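Local coordinates for integron cassette protein Vpc_cass2 (Vibrio paracholerae, PDB 3JRT) that is of unknown function but is encoded by a mobile integron gene cassette and adopts an all-helical fold, with two copies in its assembly, at residues A[78-83]-A[122-127]; A[117-122]-A[144-149]; A[162-167]-A[176-181]. All coordinates share one frame; numbering follows the deposited sequence.

Contact 1: A[78-83]-A[122-127]; sequences IVINCR and KLRNHC
Arg-124 lays its backbone N against Val-79, its CG against Ile-80 and its guanidinium against Arg-83. Val-79 CG2 presses on the backbone, 3.5 Å from Arg-124 N, and also touches Leu-123 CB. With Arg-124 CG anti to its own N (chi1 -164°), that methylene lies 3.7 Å from Ile-80 CA. Bends at chi2 and chi3 then carry the guanidinium back over Arg-83, whose CG stands above one face, off centre and near the margin of the group, while Arg-83 CB is 3.3 Å from Arg-124 NH1. The two guanidinium planes are 74° apart and do not stack. Farther along, Ile-80 CD1 packs on Cys-127 SG at 4.1 Å.

The second shell holds Arg-124 in place. Its NE and NH2 grip Asn-125 OD1 side-on, approaching from the same face of that amide (NE to OD1 3.0 Å). Water 1 links Arg-124 NH1 to Ile-80 O, and water 2 bridges the NH2 groups of Arg-83 and Arg-124, perhaps easing the proximity of the two charges. Arg-83 NH1 is bound to Asn-115 OD1.

The axes of segments 78-83 and 122-127 cross at -111°, 8.5 Å apart. Helix 140-151 covers the Val-79 side through Met-150, Ile-120 packs on Val-79 and Arg-83, and the Ile-80 side borders Cys-127 of the second subunit.

Contact 2: A[117-122]-A[144-149]; sequences NTAIKK and QEEIIK
Lys-122 CD covers one face of the Glu-146 carboxylate, 3.6 Å from Glu-146 OE1, and Ala-119 CB sits at the OE1 edge. The Lys-122 and Glu-146 side chains run roughly perpendicular to each other. Lys-149 NZ comes from the other side of the carboxylate plane and makes a weak hydrogen bond to Glu-146 OE2 at 3.4 Å, part of a salt bridge within helix 140-151. The ammonium of Lys-122 is farther off, its NZ 3.9 Å from Glu-146 OE2, a long ion pair. The three residues form a small salt-bridge network in which one carboxylate oxygen serves two lysines. Lys-122 NZ and Lys-149 NZ are 4.7 Å apart, and the shared negative charge probably moderates their repulsion.

Glu-146 OE1 is turned inward instead, 3.2 Å from Ala-119 CB, and is buried with no polar partner in the model. The bend at chi2 of Glu-146 (-53°) folds the carboxylate back toward helix 118-128, whereas both lysines run extended beyond CG along the more exposed border. Ala-119 is the close-packing point: its CB also meets Glu-146 O and Lys-149 CB. The CA atoms come nearest here, Ala-119 CA to Glu-146 CA at 5.3 Å. The other flat group, the Asn-117 amide, brings OD1 only loosely toward Lys-149 O; its ND2 is hydrogen-bonded to Met-150 O, tying the start of helix 118-128 to the end of helix 140-151.

Segments 118-122 and 144-149 run roughly antiparallel, at 144°, with axes 8.7 Å apart. Leu-123 packs on Glu-146 and Ile-147, while Met-150 touches Ala-119 and Ile-120; Ile-120 reaches on to helix 64-91 and, with Asn-117, to Phe-159 of helix 157-163.

Contact 3: A[162-167]-A[176-181]; sequences WICPDN and SLVGVI
Ile-163 and Leu-177 run alongside each other in the same direction, with Ile-163 CD1 3.9 Å from Leu-177 CD2. Leu-177 CD2 also approaches the Trp-162 ring obliquely, near CZ3. A second apolar touch, between Cys-164 CB and Val-178 CG2 at 4.1 Å, continues the packing past the end of helix 157-163. Cys-82, Tyr-110, Val-46 and Thr-43 from three other helices close around these side chains.

Outward, the last carbonyls of helix 157-163 meet the first amides of helix 177-188. Leu-177 N donates to Trp-162 O at 2.8 Å, and Val-178 N to Ile-163 O at 3.0 Å; both bonds are nearly straight. Ser-176 OG, set between its backbone N and carbonyl carbon (chi1 79°), accepts from Gly-179 N at 3.1 Å, and Pro-165 CD packs against Ser-176 OG at 3.6 Å. The three leading amides of the new helix are thus all satisfied, two by the preceding helix and one by its own serine.

The arrangement is a helix-to-helix junction with a serine N-cap, the carbonyl end of one helix facing the amide end of the next, which would probably be electrostatically favourable.

From the N terminus, helix 64-91 supplies the first half of contact 1, and the chain passes through helix 104-116 before helix 118-128 returns to close it. Contact 2 opens on that same helix, sharing Lys-122, and closes at helix 140-151, so the two contacts cross along the chain. They also touch in space, for instance where Val-79 packs on Ile-120 O, joining three helices in one block. Contact 3 comes later in series and closes the short loop between helices 157-163 and 177-188. Cys-82 SG touches Leu-177 and Ile-163, linking it to contact 1, whereas contacts 2 and 3 stay about 6 Å apart at their nearest atoms.

Contact 1: A[78-83]-A[122-127]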
loop_
_atom_site.group_PDB
_atom_site.type_symbol
_atom_site.label_atom_id
_atom_site.label_comp_id
_atom_site.label_asym_id
_atom_site.label_seq_id
_atom_site.Cartn_x
_atom_site.Cartn_y
_atom_site.Cartn_z
ATOM N N ILE A 78 0.606 -1.708 6.441
ATOM C CA ILE A 78 1.180 -1.892 7.780
ATOM C C ILE A 78 2.703 -2.111 7.748
ATOM O O ILE A 78 3.436 -1.473 8.497
ATOM C CB ILE A 78 0.484 -3.045 8.509
ATOM C CG1 ILE A 78 -0.958 -2.632 8.849
ATOM C CG2 ILE A 78 1.284 -3.483 9.749
ATOM C CD1 ILE A 78 -1.832 -3.815 9.261
ATOM N N VAL A 79 3.196 -2.986 6.874
ATOM C CA VAL A 79 4.631 -3.244 6.890
ATOM C C VAL A 79 5.428 -2.043 6.389
ATOM O O VAL A 79 6.482 -1.718 6.933
ATOM C CB VAL A 79 5.039 -4.593 6.194
ATOM C CG1 VAL A 79 4.295 -5.774 6.868
ATOM C CG2 VAL A 79 4.778 -4.565 4.673
ATOM N N ILE A 80 4.921 -1.377 5.358
ATOM C CA ILE A 80 5.571 -0.167 4.867
ATOM C C ILE A 80 5.682 0.858 5.994
ATOM O O ILE A 80 6.712 1.487 6.172
ATOM C CB ILE A 80 4.829 0.430 3.651
ATOM C CG1 ILE A 80 5.201 -0.332 2.369
ATOM C CG2 ILE A 80 5.105 1.949 3.518
ATOM C CD1 ILE A 80 4.166 -0.136 1.224
ATOM N N ASN A 81 4.628 1.000 6.780
ATOM C CA ASN A 81 4.650 1.988 7.846
ATOM C C ASN A 81 5.427 1.585 9.097
ATOM O O ASN A 81 6.048 2.425 9.741
ATOM C CB ASN A 81 3.244 2.447 8.169
ATOM C CG ASN A 81 2.727 3.403 7.118
ATOM O OD1 ASN A 81 3.209 4.514 7.011
ATOM N ND2 ASN A 81 1.803 2.953 6.304
ATOM N N CYS A 82 5.391 0.307 9.439
ATOM C CA CYS A 82 6.227 -0.179 10.513
ATOM C C CYS A 82 7.689 0.098 10.199
ATOM O O CYS A 82 8.419 0.577 11.063
ATOM C CB CYS A 82 5.991 -1.668 10.769
ATOM S SG CYS A 82 4.437 -2.000 11.621
ATOM N N ARG A 83 8.116 -0.202 8.973
ATOM C CA ARG A 83 9.500 0.061 8.597
ATOM C C ARG A 83 9.794 1.575 8.640
ATOM O O ARG A 83 10.838 1.999 9.126
ATOM C CB ARG A 83 9.842 -0.548 7.233
ATOM C CG ARG A 83 9.809 -2.064 7.189
ATOM C CD ARG A 83 10.617 -2.726 8.346
ATOM N NE ARG A 83 11.964 -2.173 8.434
ATOM C CZ ARG A 83 12.895 -2.542 9.312
ATOM N NH1 ARG A 83 12.662 -3.502 10.200
ATOM N NH2 ARG A 83 14.074 -1.945 9.289
ATOM N N LYS A 122 10.708 -8.339 5.176
ATOM C CA LYS A 122 10.601 -9.198 3.997
ATOM C C LYS A 122 9.389 -8.830 3.146
ATOM O O LYS A 122 9.488 -8.710 1.931
ATOM C CB LYS A 122 10.510 -10.670 4.395
ATOM C CG LYS A 122 11.737 -11.231 5.069
ATOM C CD LYS A 122 11.675 -12.777 5.104
ATOM C CE LYS A 122 12.640 -13.345 6.124
ATOM N NZ LYS A 122 12.636 -14.851 6.153
ATOM N N LEU A 123 8.237 -8.662 3.784
ATOM C CA LEU A 123 7.030 -8.279 3.056
ATOM C C LEU A 123 7.150 -6.879 2.452
ATOM O O LEU A 123 6.821 -6.664 1.281
ATOM C CB LEU A 123 5.788 -8.408 3.957
ATOM C CG LEU A 123 5.404 -9.869 4.249
ATOM C CD1 LEU A 123 4.614 -10.032 5.546
ATOM C CD2 LEU A 123 4.615 -10.438 3.087
ATOM N N ARG A 124 7.635 -5.927 3.242
ATOM C CA ARG A 124 7.839 -4.573 2.741
ATOM C C ARG A 124 8.683 -4.597 1.466
ATOM O O ARG A 124 8.293 -4.060 0.408
ATOM C CB ARG A 124 8.516 -3.704 3.806
ATOM C CG ARG A 124 8.425 -2.179 3.540
ATOM C CD ARG A 124 9.419 -1.732 2.483
ATOM N NE ARG A 124 10.789 -2.094 2.844
ATOM C CZ ARG A 124 11.569 -1.366 3.642
ATOM N NH1 ARG A 124 11.112 -0.235 4.171
ATOM N NH2 ARG A 124 12.804 -1.765 3.922
ATOM N N ASN A 125 9.842 -5.233 1.577
ATOM C CA ASN A 125 10.797 -5.309 0.479
ATOM C C ASN A 125 10.214 -5.873 -0.806
ATOM O O ASN A 125 10.449 -5.339 -1.892
ATOM C CB ASN A 125 12.024 -6.103 0.909
ATOM C CG ASN A 125 12.907 -5.313 1.843
ATOM O OD1 ASN A 125 12.783 -4.090 1.927
ATOM N ND2 ASN A 125 13.811 -6.000 2.550
ATOM N N HIS A 126 9.444 -6.946 -0.681
ATOM C CA HIS A 126 8.828 -7.557 -1.844
ATOM C C HIS A 126 7.835 -6.607 -2.474
ATOM O O HIS A 126 7.850 -6.376 -3.684
ATOM C CB HIS A 126 8.110 -8.834 -1.444
ATOM C CG HIS A 126 7.052 -9.262 -2.413
ATOM N ND1 HIS A 126 7.346 -9.844 -3.626
ATOM C CD2 HIS A 126 5.701 -9.207 -2.336
ATOM C CE1 HIS A 126 6.220 -10.126 -4.260
ATOM N NE2 HIS A 126 5.209 -9.761 -3.494
ATOM N N CYS A 127 6.973 -6.055 -1.629
ATOM C CA CYS A 127 5.860 -5.218 -2.058
ATOM C C CYS A 127 6.341 -3.969 -2.775
ATOM O O CYS A 127 5.689 -3.460 -3.663
ATOM C CB CYS A 127 5.042 -4.773 -0.844
ATOM S SG CYS A 127 4.005 -3.364 -1.219
HETATM O O HOH W 1 8.696 1.155 4.360
HETATM O O HOH W 2 13.927 -0.658 6.740
#

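Contact 2: A[117-122]-A[144-149]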
loop_
_atom_site.group_PDB
_atom_site.type_symbol
_atom_site.label_atom_id
_atom_site.label_comp_id
_atom_site.label_asym_id
_atom_site.label_seq_id
_atom_site.Cartn_x
_atom_site.Cartn_y
_atom_site.Cartn_z
ATOM N N ASN A 117 10.704 -8.942 14.187
ATOM C CA ASN A 117 9.712 -9.595 13.348
ATOM C C ASN A 117 10.119 -9.404 11.895
ATOM O O ASN A 117 9.700 -8.447 11.241
ATOM C CB ASN A 117 8.329 -8.991 13.623
ATOM C CG ASN A 117 7.211 -9.717 12.896
ATOM O OD1 ASN A 117 7.409 -10.252 11.810
ATOM N ND2 ASN A 117 6.025 -9.726 13.493
ATOM N N THR A 118 10.952 -10.313 11.403
ATOM C CA THR A 118 11.601 -10.161 10.106
ATOM C C THR A 118 10.668 -10.330 8.914
ATOM O O THR A 118 10.991 -9.895 7.809
ATOM C CB THR A 118 12.798 -11.121 9.959
ATOM O OG1 THR A 118 12.333 -12.475 9.958
ATOM C CG2 THR A 118 13.759 -10.927 11.112
ATOM N N ALA A 119 9.523 -10.963 9.125
ATOM C CA ALA A 119 8.526 -11.037 8.063
ATOM C C ALA A 119 8.122 -9.617 7.597
ATOM O O ALA A 119 7.841 -9.381 6.411
ATOM C CB ALA A 119 7.307 -11.830 8.536
ATOM N N ILE A 120 8.117 -8.672 8.532
ATOM C CA ILE A 120 7.743 -7.293 8.234
ATOM C C ILE A 120 8.609 -6.685 7.138
ATOM O O ILE A 120 8.102 -6.190 6.135
ATOM C CB ILE A 120 7.788 -6.404 9.481
ATOM C CG1 ILE A 120 6.676 -6.823 10.449
ATOM C CG2 ILE A 120 7.601 -4.909 9.089
ATOM C CD1 ILE A 120 6.555 -5.946 11.703
ATOM N N LYS A 121 9.920 -6.755 7.327
ATOM C CA LYS A 121 10.864 -6.224 6.356
ATOM C C LYS A 121 10.778 -7.018 5.063
ATOM O O LYS A 121 10.764 -6.441 3.976
ATOM C CB LYS A 121 12.279 -6.277 6.928
ATOM C CG LYS A 121 13.276 -5.338 6.288
ATOM C CD LYS A 121 14.626 -5.430 7.014
ATOM C CE LYS A 121 15.586 -4.326 6.591
ATOM N NZ LYS A 121 16.786 -4.270 7.474
ATOM N N LYS A 122 10.708 -8.339 5.176
ATOM C CA LYS A 122 10.601 -9.198 3.997
ATOM C C LYS A 122 9.389 -8.830 3.146
ATOM O O LYS A 122 9.488 -8.710 1.931
ATOM C CB LYS A 122 10.510 -10.670 4.395
ATOM C CG LYS A 122 11.737 -11.231 5.069
ATOM C CD LYS A 122 11.675 -12.777 5.104
ATOM C CE LYS A 122 12.640 -13.345 6.124
ATOM N NZ LYS A 122 12.636 -14.851 6.153
ATOM N N GLN A 144 2.110 -15.569 1.523
ATOM C CA GLN A 144 1.185 -16.172 2.482
ATOM C C GLN A 144 1.883 -16.689 3.746
ATOM O O GLN A 144 1.423 -16.442 4.860
ATOM C CB GLN A 144 0.363 -17.281 1.807
ATOM C CG GLN A 144 -0.563 -16.734 0.709
ATOM C CD GLN A 144 -1.338 -15.484 1.176
ATOM O OE1 GLN A 144 -1.904 -15.475 2.271
ATOM N NE2 GLN A 144 -1.364 -14.431 0.342
ATOM N N GLU A 145 2.992 -17.406 3.576
ATOM C CA GLU A 145 3.763 -17.864 4.721
ATOM C C GLU A 145 4.250 -16.693 5.562
ATOM O O GLU A 145 4.140 -16.718 6.784
ATOM C CB GLU A 145 4.954 -18.708 4.283
ATOM C CG GLU A 145 4.595 -20.116 3.876
ATOM C CD GLU A 145 5.791 -21.036 3.900
ATOM O OE1 GLU A 145 6.938 -20.534 3.854
ATOM O OE2 GLU A 145 5.582 -22.264 3.981
ATOM N N GLU A 146 4.796 -15.670 4.909
ATOM C CA GLU A 146 5.377 -14.547 5.639
ATOM C C GLU A 146 4.327 -13.832 6.466
ATOM O O GLU A 146 4.612 -13.319 7.544
ATOM C CB GLU A 146 6.083 -13.566 4.703
ATOM C CG GLU A 146 7.403 -14.084 4.165
ATOM C CD GLU A 146 8.351 -14.556 5.264
ATOM O OE1 GLU A 146 8.435 -13.892 6.321
ATOM O OE2 GLU A 146 9.018 -15.594 5.062
ATOM N N ILE A 147 3.106 -13.817 5.961
ATOM C CA ILE A 147 2.020 -13.159 6.661
ATOM C C ILE A 147 1.647 -13.902 7.940
ATOM O O ILE A 147 1.309 -13.288 8.953
ATOM C CB ILE A 147 0.793 -12.994 5.756
ATOM C CG1 ILE A 147 1.083 -11.930 4.692
ATOM C CG2 ILE A 147 -0.411 -12.578 6.576
ATOM C CD1 ILE A 147 -0.069 -11.698 3.724
ATOM N N ILE A 148 1.725 -15.226 7.890
ATOM C CA ILE A 148 1.475 -16.056 9.059
ATOM C C ILE A 148 2.605 -15.854 10.093
ATOM O O ILE A 148 2.349 -15.698 11.285
ATOM C CB ILE A 148 1.316 -17.523 8.641
ATOM C CG1 ILE A 148 0.060 -17.667 7.764
ATOM C CG2 ILE A 148 1.305 -18.481 9.875
ATOM C CD1 ILE A 148 -0.201 -19.087 7.289
ATOM N N LYS A 149 3.849 -15.827 9.635
ATOM C CA LYS A 149 4.965 -15.534 10.529
ATOM C C LYS A 149 4.800 -14.173 11.210
ATOM O O LYS A 149 5.105 -13.999 12.381
ATOM C CB LYS A 149 6.295 -15.573 9.765
ATOM C CG LYS A 149 6.735 -17.008 9.372
ATOM C CD LYS A 149 8.018 -16.976 8.557
ATOM C CE LYS A 149 8.328 -18.320 7.966
ATOM N NZ LYS A 149 9.576 -18.246 7.169
#

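Contact 3: A[162-167]-A[176-181]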
loop_
_atom_site.group_PDB
_atom_site.type_symbol
_atom_site.label_atom_id
_atom_site.label_comp_id
_atom_site.label_asym_id
_atom_site.label_seq_id
_atom_site.Cartn_x
_atom_site.Cartn_y
_atom_site.Cartn_z
ATOM N N TRP A 162 -1.880 -4.852 18.870
ATOM C CA TRP A 162 -0.575 -4.283 19.146
ATOM C C TRP A 162 -0.294 -3.068 18.257
ATOM O O TRP A 162 0.389 -2.140 18.676
ATOM C CB TRP A 162 0.497 -5.348 18.938
ATOM C CG TRP A 162 1.898 -4.890 19.192
ATOM C CD1 TRP A 162 2.541 -4.822 20.406
ATOM C CD2 TRP A 162 2.852 -4.477 18.214
ATOM N NE1 TRP A 162 3.830 -4.380 20.235
ATOM C CE2 TRP A 162 4.048 -4.160 18.900
ATOM C CE3 TRP A 162 2.819 -4.352 16.824
ATOM C CZ2 TRP A 162 5.197 -3.726 18.241
ATOM C CZ3 TRP A 162 3.955 -3.899 16.173
ATOM C CH2 TRP A 162 5.128 -3.593 16.882
ATOM N N ILE A 163 -0.792 -3.089 17.024
ATOM C CA ILE A 163 -0.669 -1.930 16.151
ATOM C C ILE A 163 -1.628 -0.847 16.620
ATOM O O ILE A 163 -1.231 0.269 16.932
ATOM C CB ILE A 163 -1.045 -2.255 14.699
ATOM C CG1 ILE A 163 -0.093 -3.287 14.092
ATOM C CG2 ILE A 163 -1.052 -0.969 13.862
ATOM C CD1 ILE A 163 1.317 -2.776 13.925
ATOM N N CYS A 164 -2.905 -1.201 16.671
ATOM C CA CYS A 164 -3.940 -0.248 16.988
ATOM C C CYS A 164 -5.199 -0.956 17.472
ATOM O O CYS A 164 -5.961 -1.476 16.660
ATOM C CB CYS A 164 -4.273 0.559 15.743
ATOM S SG CYS A 164 -5.390 1.967 16.035
ATOM N N PRO A 165 -5.439 -0.938 18.794
ATOM C CA PRO A 165 -6.599 -1.565 19.439
ATOM C C PRO A 165 -7.862 -0.744 19.192
ATOM O O PRO A 165 -7.751 0.437 18.895
ATOM C CB PRO A 165 -6.257 -1.493 20.934
ATOM C CG PRO A 165 -4.965 -0.652 21.053
ATOM C CD PRO A 165 -4.702 -0.054 19.714
ATOM N N ASP A 166 -9.038 -1.348 19.317
ATOM C CA ASP A 166 -10.291 -0.601 19.197
ATOM C C ASP A 166 -10.430 0.391 20.341
ATOM O O ASP A 166 -9.964 0.141 21.455
ATOM C CB ASP A 166 -11.493 -1.548 19.200
ATOM C CG ASP A 166 -11.585 -2.379 17.935
ATOM O OD1 ASP A 166 -10.929 -2.017 16.935
ATOM O OD2 ASP A 166 -12.315 -3.395 17.939
ATOM N N ASN A 167 -11.083 1.513 20.071
ATOM C CA ASN A 167 -11.258 2.542 21.090
ATOM C C ASN A 167 -9.925 2.835 21.771
ATOM O O ASN A 167 -9.802 2.762 22.995
ATOM C CB ASN A 167 -12.312 2.111 22.117
ATOM C CG ASN A 167 -13.655 1.787 21.475
ATOM O OD1 ASN A 167 -14.211 2.594 20.725
ATOM N ND2 ASN A 167 -14.182 0.600 21.770
ATOM N N SER A 176 0.415 0.093 22.533
ATOM C CA SER A 176 0.269 -0.079 21.092
ATOM C C SER A 176 1.197 0.844 20.312
ATOM O O SER A 176 1.542 1.931 20.764
ATOM C CB SER A 176 -1.188 0.113 20.645
ATOM O OG SER A 176 -1.540 1.483 20.567
ATOM N N LEU A 177 1.597 0.389 19.133
ATOM C CA LEU A 177 2.448 1.151 18.241
ATOM C C LEU A 177 1.875 2.534 17.958
ATOM O O LEU A 177 2.570 3.530 18.059
ATOM C CB LEU A 177 2.608 0.401 16.922
ATOM C CG LEU A 177 3.582 1.010 15.917
ATOM C CD1 LEU A 177 4.863 1.392 16.634
ATOM C CD2 LEU A 177 3.869 0.029 14.784
ATOM N N VAL A 178 0.605 2.592 17.654
ATOM C CA VAL A 178 -0.018 3.829 17.304
ATOM C C VAL A 178 -0.105 4.754 18.507
ATOM O O VAL A 178 0.069 5.927 18.375
ATOM C CB VAL A 178 -1.390 3.596 16.678
ATOM C CG1 VAL A 178 -2.242 4.752 16.867
ATOM C CG2 VAL A 178 -1.263 3.312 15.252
ATOM N N GLY A 179 -0.357 4.218 19.680
ATOM C CA GLY A 179 -0.394 5.014 20.896
ATOM C C GLY A 179 0.966 5.614 21.198
ATOM O O GLY A 179 1.073 6.775 21.591
ATOM N N VAL A 180 2.010 4.819 20.994
ATOM C CA VAL A 180 3.373 5.278 21.194
ATOM C C VAL A 180 3.719 6.347 20.175
ATOM O O VAL A 180 4.387 7.326 20.495
ATOM C CB VAL A 180 4.378 4.105 21.117
ATOM C CG1 VAL A 180 5.784 4.609 20.912
ATOM C CG2 VAL A 180 4.291 3.257 22.390
ATOM N N ILE A 181 3.249 6.175 18.948
ATOM C CA ILE A 181 3.591 7.126 17.913
ATOM C C ILE A 181 2.867 8.431 18.202
ATOM O O ILE A 181 3.381 9.503 17.902
ATOM C CB ILE A 181 3.255 6.608 16.503
ATOM C CG1 ILE A 181 4.220 5.488 16.104
ATOM C CG2 ILE A 181 3.314 7.759 15.476
ATOM C CD1 ILE A 181 3.882 4.848 14.802
#